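Local coordinates for protein signal recognition particle receptor FtsY (Sulfolobus acidocaldarius, PDB 5L3W) that is the receptor for the signal recognition particle, pairing an SRP54-type helical bundle with a P-loop nucleotide-binding domain that here holds guanosine-5'-diphosphate, at residues R227-D232 with E241-F246; L231-G236 with G267-L272; A254-K259 with V280-V285. All blocks are in the same frame, centred on the assembly; numbering follows the deposited sequence.

Contact 1 of 3, residues R227-D232 with E241-F246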
loop_
_atom_site.group_PDB
_atom_site.type_symbol
_atom_site.label_atom_id
_atom_site.label_comp_id
_atom_site.label_asym_id
_atom_site.label_seq_id
_atom_site.Cartn_x
_atom_site.Cartn_y
_atom_site.Cartn_z
ATOM N N ARG A 227 -12.521 -2.168 1.179
ATOM C CA ARG A 227 -12.481 -1.706 -0.202
ATOM C C ARG A 227 -11.081 -1.194 -0.525
ATOM O O ARG A 227 -10.577 -0.285 0.144
ATOM C CB ARG A 227 -13.510 -0.609 -0.435
ATOM C CG ARG A 227 -14.904 -0.899 0.071
ATOM C CD ARG A 227 -15.661 0.420 0.156
ATOM N NE ARG A 227 -17.045 0.272 0.563
ATOM C CZ ARG A 227 -17.964 1.222 0.411
ATOM N NH1 ARG A 227 -17.643 2.379 -0.158
ATOM N NH2 ARG A 227 -19.205 1.013 0.824
ATOM N N ILE A 228 -10.478 -1.739 -1.576
ATOM C CA ILE A 228 -9.110 -1.420 -1.955
ATOM C C ILE A 228 -9.097 -0.833 -3.360
ATOM O O ILE A 228 -9.614 -1.444 -4.301
ATOM C CB ILE A 228 -8.201 -2.660 -1.887
ATOM C CG1 ILE A 228 -8.111 -3.161 -0.445
ATOM C CG2 ILE A 228 -6.829 -2.313 -2.430
ATOM C CD1 ILE A 228 -7.390 -4.470 -0.303
ATOM N N LEU A 229 -8.486 0.340 -3.498
ATOM C CA LEU A 229 -8.212 0.925 -4.800
ATOM C C LEU A 229 -6.812 0.536 -5.256
ATOM O O LEU A 229 -5.861 0.557 -4.468
ATOM C CB LEU A 229 -8.343 2.445 -4.722
ATOM C CG LEU A 229 -8.042 3.244 -5.982
ATOM C CD1 LEU A 229 -8.979 2.838 -7.148
ATOM C CD2 LEU A 229 -8.157 4.725 -5.667
ATOM N N ILE A 230 -6.696 0.168 -6.525
ATOM C CA ILE A 230 -5.425 -0.195 -7.134
ATOM C C ILE A 230 -4.973 0.973 -7.996
ATOM O O ILE A 230 -5.730 1.444 -8.853
ATOM C CB ILE A 230 -5.556 -1.467 -7.993
ATOM C CG1 ILE A 230 -6.258 -2.589 -7.225
ATOM C CG2 ILE A 230 -4.184 -1.928 -8.466
ATOM C CD1 ILE A 230 -5.410 -3.163 -6.132
ATOM N N LEU A 231 -3.745 1.429 -7.788
ATOM C CA LEU A 231 -3.211 2.576 -8.509
ATOM C C LEU A 231 -1.815 2.253 -9.015
ATOM O O LEU A 231 -1.027 1.629 -8.305
ATOM C CB LEU A 231 -3.138 3.822 -7.619
ATOM C CG LEU A 231 -4.431 4.433 -7.097
ATOM C CD1 LEU A 231 -4.047 5.636 -6.265
ATOM C CD2 LEU A 231 -5.334 4.844 -8.265
ATOM N N ASP A 232 -1.528 2.674 -10.248
ATOM C CA ASP A 232 -0.194 2.619 -10.842
ATOM C C ASP A 232 0.690 3.664 -10.167
ATOM O O ASP A 232 0.452 4.868 -10.332
ATOM C CB ASP A 232 -0.322 2.898 -12.340
ATOM C CG ASP A 232 0.963 2.644 -13.126
ATOM O OD1 ASP A 232 2.076 2.903 -12.612
ATOM O OD2 ASP A 232 0.847 2.195 -14.288
ATOM N N GLU A 241 -6.067 11.619 -9.927
ATOM C CA GLU A 241 -7.404 11.850 -10.442
ATOM C C GLU A 241 -8.284 10.613 -10.247
ATOM O O GLU A 241 -9.457 10.731 -9.870
ATOM C CB GLU A 241 -7.316 12.258 -11.913
ATOM C CG GLU A 241 -8.461 13.125 -12.386
ATOM C CD GLU A 241 -8.428 14.519 -11.777
ATOM O OE1 GLU A 241 -7.313 15.046 -11.555
ATOM O OE2 GLU A 241 -9.517 15.090 -11.521
ATOM N N GLN A 242 -7.731 9.418 -10.468
ATOM C CA GLN A 242 -8.501 8.204 -10.198
ATOM C C GLN A 242 -8.887 8.107 -8.725
ATOM O O GLN A 242 -10.031 7.765 -8.395
ATOM C CB GLN A 242 -7.705 6.971 -10.609
ATOM C CG GLN A 242 -7.520 6.842 -12.107
ATOM C CD GLN A 242 -6.276 6.043 -12.436
ATOM O OE1 GLN A 242 -5.795 5.242 -11.610
ATOM N NE2 GLN A 242 -5.720 6.278 -13.618
ATOM N N ALA A 243 -7.944 8.399 -7.822
ATOM C CA ALA A 243 -8.250 8.308 -6.397
ATOM C C ALA A 243 -9.330 9.309 -5.998
ATOM O O ALA A 243 -10.241 8.981 -5.233
ATOM C CB ALA A 243 -6.976 8.517 -5.568
ATOM N N ARG A 244 -9.262 10.532 -6.522
ATOM C CA ARG A 244 -10.253 11.542 -6.161
ATOM C C ARG A 244 -11.653 11.161 -6.653
ATOM O O ARG A 244 -12.649 11.386 -5.952
ATOM C CB ARG A 244 -9.811 12.902 -6.711
ATOM C CG ARG A 244 -10.861 14.020 -6.670
ATOM C CD ARG A 244 -11.306 14.378 -5.244
ATOM N NE ARG A 244 -10.309 15.152 -4.501
ATOM C CZ ARG A 244 -10.594 15.949 -3.470
ATOM N NH1 ARG A 244 -11.856 16.096 -3.058
ATOM N NH2 ARG A 244 -9.614 16.608 -2.857
ATOM N N HIS A 245 -11.759 10.570 -7.841
ATOM C CA HIS A 245 -13.089 10.234 -8.340
ATOM C C HIS A 245 -13.677 9.016 -7.627
ATOM O O HIS A 245 -14.880 8.980 -7.363
ATOM C CB HIS A 245 -13.050 10.000 -9.853
ATOM C CG HIS A 245 -12.619 11.194 -10.647
ATOM N ND1 HIS A 245 -12.847 11.306 -12.002
ATOM C CD2 HIS A 245 -11.954 12.319 -10.284
ATOM C CE1 HIS A 245 -12.346 12.448 -12.438
ATOM N NE2 HIS A 245 -11.798 13.080 -11.416
ATOM N N PHE A 246 -12.870 7.994 -7.335
ATOM C CA PHE A 246 -13.387 6.903 -6.506
ATOM C C PHE A 246 -13.726 7.383 -5.095
ATOM O O PHE A 246 -14.680 6.889 -4.492
ATOM C CB PHE A 246 -12.401 5.721 -6.460
ATOM C CG PHE A 246 -12.440 4.847 -7.696
ATOM C CD1 PHE A 246 -13.521 4.018 -7.949
ATOM C CD2 PHE A 246 -11.408 4.867 -8.612
ATOM C CE1 PHE A 246 -13.570 3.231 -9.088
ATOM C CE2 PHE A 246 -11.452 4.075 -9.766
ATOM C CZ PHE A 246 -12.541 3.257 -10.000
HETATM O O HOH W 1 -7.132 2.871 -10.846
HETATM O O HOH W 2 -3.377 4.554 -11.475
#
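Leu229 and Leu231 reach from the strand to the helix, and their four methyl groups do most of the touching. In Leu229, CG stands anti to the backbone N (chi1 178°), which carries it toward the helix, and the fork there sends one methyl to each of two residues a helical turn apart. Leu229 CD1 comes obliquely to the Phe246 ring, 3.5 Å from Phe246 CD2, while Leu229 CD2 settles against the backbone of Ala243, 3.7 Å from Ala243 CA. The small Ala243 CB also receives Leu231 CD1, at 4.2 Å, so this one methyl serves both leucines. Leu231 and Gln242 run past each other in opposite directions, which brings Leu231 CD2 within 3.4 Å of Gln242 OE1.

That amide oxygen is used through water. One water donates to both Gln242 OE1 and Ile230 O, 2.8 Å from each. A second water accepts from Asp232 N at 2.9 Å and donates to Gln242 OE1 over a distance so short that it should be read with caution. The extended Gln242 chain thus links its amide oxygen through two waters to the backbone of the strand's C-terminal end, beyond the leucine packing. Away from the strand, His245 NE2 donates to Glu241 OE2 at 3.0 Å.

Strand and helix run nearly antiparallel, 161° between their directions, as expected for the first two elements of the beta-alpha-beta unit completed by strand 254-258. Leu215 of helix 209-222 packs on Phe246, Phe117 of strand 112-117 meets Leu229, and Leu257 of strand 254-258 lies beside Leu231.

Contact 2 of 3, residues L231-G236 with G267-L272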
loop_
_atom_site.group_PDB
_atom_site.type_symbol
_atom_site.label_atom_id
_atom_site.label_comp_id
_atom_site.label_asym_id
_atom_site.label_seq_id
_atom_site.Cartn_x
_atom_site.Cartn_y
_atom_site.Cartn_z
ATOM N N LEU A 231 -3.745 1.429 -7.788
ATOM C CA LEU A 231 -3.211 2.576 -8.509
ATOM C C LEU A 231 -1.815 2.253 -9.015
ATOM O O LEU A 231 -1.027 1.629 -8.305
ATOM C CB LEU A 231 -3.138 3.822 -7.619
ATOM C CG LEU A 231 -4.431 4.433 -7.097
ATOM C CD1 LEU A 231 -4.047 5.636 -6.265
ATOM C CD2 LEU A 231 -5.334 4.844 -8.265
ATOM N N ASP A 232 -1.528 2.674 -10.248
ATOM C CA ASP A 232 -0.194 2.619 -10.842
ATOM C C ASP A 232 0.690 3.664 -10.167
ATOM O O ASP A 232 0.452 4.868 -10.332
ATOM C CB ASP A 232 -0.322 2.898 -12.340
ATOM C CG ASP A 232 0.963 2.644 -13.126
ATOM O OD1 ASP A 232 2.076 2.903 -12.612
ATOM O OD2 ASP A 232 0.847 2.195 -14.288
ATOM N N SER A 233 1.729 3.228 -9.433
ATOM C CA SER A 233 2.564 4.204 -8.728
ATOM C C SER A 233 3.263 5.171 -9.671
ATOM O O SER A 233 3.742 6.213 -9.219
ATOM C CB SER A 233 3.610 3.523 -7.849
ATOM O OG SER A 233 4.547 2.802 -8.609
ATOM N N LEU A 234 3.274 4.891 -10.968
ATOM C CA LEU A 234 3.956 5.729 -11.936
ATOM C C LEU A 234 3.041 6.742 -12.612
ATOM O O LEU A 234 3.532 7.572 -13.384
ATOM C CB LEU A 234 4.616 4.850 -13.004
ATOM C CG LEU A 234 6.130 4.611 -12.934
ATOM C CD1 LEU A 234 6.653 4.504 -11.495
ATOM C CD2 LEU A 234 6.504 3.365 -13.746
ATOM N N ALA A 235 1.738 6.716 -12.338
ATOM C CA ALA A 235 0.800 7.456 -13.172
ATOM C C ALA A 235 0.540 8.876 -12.689
ATOM O O ALA A 235 -0.306 9.558 -13.275
ATOM C CB ALA A 235 -0.528 6.694 -13.285
ATOM N N GLY A 236 1.225 9.329 -11.638
ATOM C CA GLY A 236 1.172 10.725 -11.230
ATOM C C GLY A 236 -0.211 11.317 -11.035
ATOM O O GLY A 236 -1.012 10.814 -10.240
ATOM N N GLY A 267 11.420 8.064 -4.965
ATOM C CA GLY A 267 10.646 9.253 -4.624
ATOM C C GLY A 267 9.337 9.423 -5.375
ATOM O O GLY A 267 8.467 10.166 -4.907
ATOM N N ILE A 268 9.176 8.765 -6.531
ATOM C CA ILE A 268 7.941 8.905 -7.300
ATOM C C ILE A 268 6.766 8.315 -6.530
ATOM O O ILE A 268 5.755 8.996 -6.299
ATOM C CB ILE A 268 8.077 8.257 -8.694
ATOM C CG1 ILE A 268 9.250 8.854 -9.494
ATOM C CG2 ILE A 268 6.752 8.391 -9.471
ATOM C CD1 ILE A 268 9.564 8.069 -10.815
ATOM N N ALA A 269 6.881 7.056 -6.091
ATOM C CA ALA A 269 5.774 6.466 -5.329
ATOM C C ALA A 269 5.574 7.160 -3.992
ATOM O O ALA A 269 4.431 7.301 -3.540
ATOM C CB ALA A 269 5.993 4.968 -5.117
ATOM N N LEU A 270 6.660 7.628 -3.360
ATOM C CA LEU A 270 6.535 8.365 -2.103
ATOM C C LEU A 270 5.849 9.709 -2.326
ATOM O O LEU A 270 5.042 10.143 -1.493
ATOM C CB LEU A 270 7.917 8.549 -1.466
ATOM C CG LEU A 270 8.029 9.211 -0.100
ATOM C CD1 LEU A 270 7.341 8.367 0.963
ATOM C CD2 LEU A 270 9.506 9.472 0.297
ATOM N N SER A 271 6.142 10.376 -3.451
ATOM C CA SER A 271 5.512 11.673 -3.720
ATOM C C SER A 271 4.033 11.510 -4.059
ATOM O O SER A 271 3.213 12.345 -3.684
ATOM C CB SER A 271 6.221 12.385 -4.867
ATOM O OG SER A 271 7.560 12.665 -4.553
ATOM N N LEU A 272 3.683 10.446 -4.783
ATOM C CA LEU A 272 2.279 10.143 -5.038
ATOM C C LEU A 272 1.524 9.909 -3.735
ATOM O O LEU A 272 0.440 10.467 -3.519
ATOM C CB LEU A 272 2.169 8.913 -5.935
ATOM C CG LEU A 272 0.735 8.456 -6.210
ATOM C CD1 LEU A 272 0.085 9.481 -7.131
ATOM C CD2 LEU A 272 0.741 7.076 -6.851
#
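Leu272 reaches from the helix to lie against Ser233 and Gly236. Its CB and CG serve as the stem, with CG anti to the backbone N (chi1 177°), and the fork at the end does the touching. Leu272 CD1 lies 3.6 Å from Gly236 O. Leu272 CD2 lies against the beginning of the turn, 3.9 Å from Ser233 CA and 4.1 Å from Asp232 O. Leu272 also packs on Ala239 and Leu240 of helix 236-249 and on Leu257.

Ser233 belongs to the type I beta turn from Asp232 to Ala235, with Gly236 just after it; the turn takes the chain off the end of strand 226-232 in this P-loop domain. An Asx turn reinforces it: Leu234 N donates to Asp232 OD1 over 2.8 Å. Helix 267-275, which links strands 254-258 and 280-284, covers the turn with the side that carries Ile268, Ala269 and Leu272.

Ser233 meets that side by its carbon, its CB 3.9 Å from Ala269 CB. Its OG is turned back between the backbone N and carbonyl carbon (chi1 65°) and is hydrogen-bonded to Thr258 O on the neighbouring strand. Ile268 CG2 lies 3.7 Å from Ser233 O and, beside the exposed Leu234, 4.4 Å from Leu234 CD1. Behind the interface, Gly267 O accepts from both Ser271 N and Ser271 OG, which come from opposite faces of the carbonyl.

Contact 3 of 3, residues A254-K259 with V280-V285. With GDP (guanosine-5'-diphosphate), chain B.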
loop_
_atom_site.group_PDB
_atom_site.type_symbol
_atom_site.label_atom_id
_atom_site.label_comp_id
_atom_site.label_asym_id
_atom_site.label_seq_id
_atom_site.Cartn_x
_atom_site.Cartn_y
_atom_site.Cartn_z
ATOM N N ALA A 254 -8.460 1.779 1.390
ATOM C CA ALA A 254 -7.013 1.643 1.333
ATOM C C ALA A 254 -6.587 1.516 -0.115
ATOM O O ALA A 254 -7.405 1.260 -1.003
ATOM C CB ALA A 254 -6.525 0.441 2.147
ATOM N N VAL A 255 -5.288 1.697 -0.342
ATOM C CA VAL A 255 -4.692 1.705 -1.671
ATOM C C VAL A 255 -3.631 0.617 -1.735
ATOM O O VAL A 255 -2.937 0.367 -0.749
ATOM C CB VAL A 255 -4.086 3.095 -1.966
ATOM C CG1 VAL A 255 -3.149 3.085 -3.189
ATOM C CG2 VAL A 255 -5.205 4.141 -2.117
ATOM N N ILE A 256 -3.503 -0.038 -2.884
ATOM C CA ILE A 256 -2.315 -0.824 -3.196
ATOM C C ILE A 256 -1.651 -0.198 -4.415
ATOM O O ILE A 256 -2.276 -0.078 -5.476
ATOM C CB ILE A 256 -2.637 -2.304 -3.442
ATOM C CG1 ILE A 256 -3.102 -2.962 -2.130
ATOM C CG2 ILE A 256 -1.392 -3.040 -4.012
ATOM C CD1 ILE A 256 -3.429 -4.431 -2.260
ATOM N N LEU A 257 -0.385 0.188 -4.262
ATOM C CA LEU A 257 0.401 0.783 -5.327
ATOM C C LEU A 257 1.133 -0.319 -6.079
ATOM O O LEU A 257 1.917 -1.070 -5.484
ATOM C CB LEU A 257 1.409 1.786 -4.758
ATOM C CG LEU A 257 0.875 3.032 -4.059
ATOM C CD1 LEU A 257 2.056 3.869 -3.578
ATOM C CD2 LEU A 257 0.002 3.816 -5.034
ATOM N N THR A 258 0.910 -0.395 -7.381
ATOM C CA THR A 258 1.581 -1.377 -8.212
ATOM C C THR A 258 2.751 -0.708 -8.906
ATOM O O THR A 258 2.840 0.521 -8.956
ATOM C CB THR A 258 0.628 -1.965 -9.250
ATOM O OG1 THR A 258 0.302 -0.947 -10.205
ATOM C CG2 THR A 258 -0.653 -2.422 -8.569
ATOM N N LYS A 259 3.655 -1.542 -9.429
ATOM C CA LYS A 259 4.800 -1.124 -10.223
ATOM C C LYS A 259 5.782 -0.264 -9.436
ATOM O O LYS A 259 6.555 0.502 -10.030
ATOM C CB LYS A 259 4.343 -0.393 -11.494
ATOM C CG LYS A 259 3.544 -1.277 -12.435
ATOM C CD LYS A 259 2.844 -0.486 -13.512
ATOM C CE LYS A 259 1.873 -1.386 -14.264
ATOM N NZ LYS A 259 0.703 -0.627 -14.779
ATOM N N VAL A 280 -1.692 3.471 2.079
ATOM C CA VAL A 280 -1.133 2.456 1.190
ATOM C C VAL A 280 -0.751 1.243 2.027
ATOM O O VAL A 280 0.129 1.331 2.884
ATOM C CB VAL A 280 0.080 2.993 0.425
ATOM C CG1 VAL A 280 0.681 1.889 -0.438
ATOM C CG2 VAL A 280 -0.323 4.178 -0.420
ATOM N N VAL A 281 -1.390 0.101 1.769
ATOM C CA VAL A 281 -1.246 -1.049 2.661
ATOM C C VAL A 281 -0.313 -2.106 2.067
ATOM O O VAL A 281 0.444 -2.751 2.798
ATOM C CB VAL A 281 -2.627 -1.637 3.026
ATOM C CG1 VAL A 281 -3.388 -0.653 3.911
ATOM C CG2 VAL A 281 -3.460 -1.917 1.785
ATOM N N TYR A 282 -0.312 -2.276 0.746
ATOM C CA TYR A 282 0.680 -3.146 0.121
ATOM C C TYR A 282 1.200 -2.477 -1.138
ATOM O O TYR A 282 0.612 -1.513 -1.635
ATOM C CB TYR A 282 0.125 -4.549 -0.200
ATOM C CG TYR A 282 -0.219 -5.313 1.056
ATOM C CD1 TYR A 282 0.730 -6.084 1.701
ATOM C CD2 TYR A 282 -1.487 -5.222 1.618
ATOM C CE1 TYR A 282 0.424 -6.755 2.872
ATOM C CE2 TYR A 282 -1.803 -5.891 2.789
ATOM C CZ TYR A 282 -0.849 -6.652 3.412
ATOM O OH TYR A 282 -1.167 -7.314 4.576
ATOM N N MET A 283 2.330 -2.999 -1.637
ATOM C CA MET A 283 2.983 -2.481 -2.831
ATOM C C MET A 283 3.360 -3.641 -3.739
ATOM O O MET A 283 4.011 -4.594 -3.298
ATOM C CB MET A 283 4.240 -1.669 -2.482
ATOM C CG MET A 283 4.021 -0.581 -1.450
ATOM S SD MET A 283 5.456 0.485 -1.215
ATOM C CE MET A 283 6.669 -0.634 -0.502
ATOM N N GLY A 284 2.937 -3.564 -5.001
ATOM C CA GLY A 284 3.406 -4.508 -6.002
ATOM C C GLY A 284 4.805 -4.114 -6.444
ATOM O O GLY A 284 5.073 -2.943 -6.734
ATOM N N VAL A 285 5.705 -5.091 -6.483
ATOM C CA VAL A 285 7.100 -4.834 -6.799
ATOM C C VAL A 285 7.572 -5.784 -7.891
ATOM O O VAL A 285 8.756 -6.130 -7.952
ATOM C CB VAL A 285 7.987 -4.959 -5.542
ATOM C CG1 VAL A 285 7.567 -3.928 -4.481
ATOM C CG2 VAL A 285 7.924 -6.376 -4.990
HETATM P PB GDP B . -5.416 -4.892 -15.393
HETATM O O1B GDP B . -6.000 -6.116 -14.727
HETATM O O2B GDP B . -5.863 -3.662 -14.638
HETATM O O3B GDP B . -5.896 -4.762 -16.815
HETATM O O3A GDP B . -3.816 -4.982 -15.284
HETATM P PA GDP B . -2.958 -6.352 -15.298
HETATM O O1A GDP B . -3.124 -7.182 -14.045
HETATM O O2A GDP B . -3.275 -7.148 -16.547
HETATM O "O5'" GDP B . -1.473 -5.756 -15.365
HETATM C "C5'" GDP B . -1.036 -5.030 -16.523
HETATM C "C4'" GDP B . 0.476 -5.171 -16.654
HETATM O "O4'" GDP B . 1.111 -4.552 -15.523
HETATM C "C3'" GDP B . 0.863 -6.645 -16.624
HETATM O "O3'" GDP B . 1.808 -6.972 -17.650
HETATM C "C2'" GDP B . 1.494 -6.832 -15.264
HETATM O "O2'" GDP B . 2.495 -7.848 -15.279
HETATM C "C1'" GDP B . 2.056 -5.452 -14.955
HETATM N N9 GDP B . 2.203 -5.270 -13.497
HETATM C C8 GDP B . 1.229 -5.352 -12.568
HETATM N N7 GDP B . 1.725 -5.158 -11.323
HETATM C C5 GDP B . 3.051 -4.937 -11.450
HETATM C C6 GDP B . 4.186 -4.645 -10.540
HETATM O O6 GDP B . 4.024 -4.550 -9.308
HETATM N N1 GDP B . 5.400 -4.494 -11.080
HETATM C C2 GDP B . 5.624 -4.588 -12.406
HETATM N N2 GDP B . 6.889 -4.414 -12.865
HETATM N N3 GDP B . 4.633 -4.847 -13.296
HETATM C C4 GDP B . 3.359 -5.022 -12.883
#
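Leu257 carries CG beside its backbone N (chi1 -64°), while Val280 sets CG1 anti to its own (chi1 177°), and the two side chains cross at about a right angle. Leu257 CG lies 3.8 Å from Val280 CG1. Val255 and Met283 point to the same face of the sheet; Ile256 and Tyr282 share the other, with Ile256 CD1 oblique to the Tyr282 ring.

The strands are parallel, and three backbone bonds join them. Val281 N donates to Val255 O at 3.0 Å, almost straight at 165°. Leu257 N gives a longer bond to Tyr282 O, 3.3 Å, and Gly284 N a short one to Leu257 O, 2.7 Å. The two strands belong to a beta-alpha-beta unit of the P-loop fold, with helix 267-275 as the crossover. At the end of the first strand and just beyond it, Thr258, Lys259, Val260 and Asp261 form the TKxD guanine-recognition motif (G4) of the SRP family.

Here the C-terminal ends of the two strands meet guanosine-5'-diphosphate. Lys259 N donates to GDP O6 at 3.0 Å, and Gly284, lacking a side chain, lets that oxygen come equally close to its carbonyl carbon. The extended lysine chain lies over one face of the purine, Lys259 CG 3.8 Å from GDP C5, and then passes the sugar, where Lys259 CE is 3.5 Å from GDP O4'. Its NZ ends between Asp232, in a salt bridge, and Gly121 O. Thr258 OG1 bonds to Val122 O, and Asp261 OD1 is also hydrogen-bonded to GDP, consistent with the aspartate of this motif reading the guanine.

Contacts 1 and 2 both start from strand 226-232 and share Leu231 and Asp232, but they lead to different helices, 236-249 and 267-275. Contact 3 lies nearest the centre of the chain and joins two neighbouring strands of the same sheet. Contacts 1 and 3 are buried, whereas contact 2 is only partly buried. Their chemistry follows: side-chain packing edged by water in contact 1, methyls against turn backbone in contact 2, and strand pairing in contact 3 that ends at the nucleotide. The Asp232 salt bridge to Lys259 and the Ser233 hydrogen bond to Thr258 tie contact 2 to contact 3, and Asp232 also belongs to contact 1.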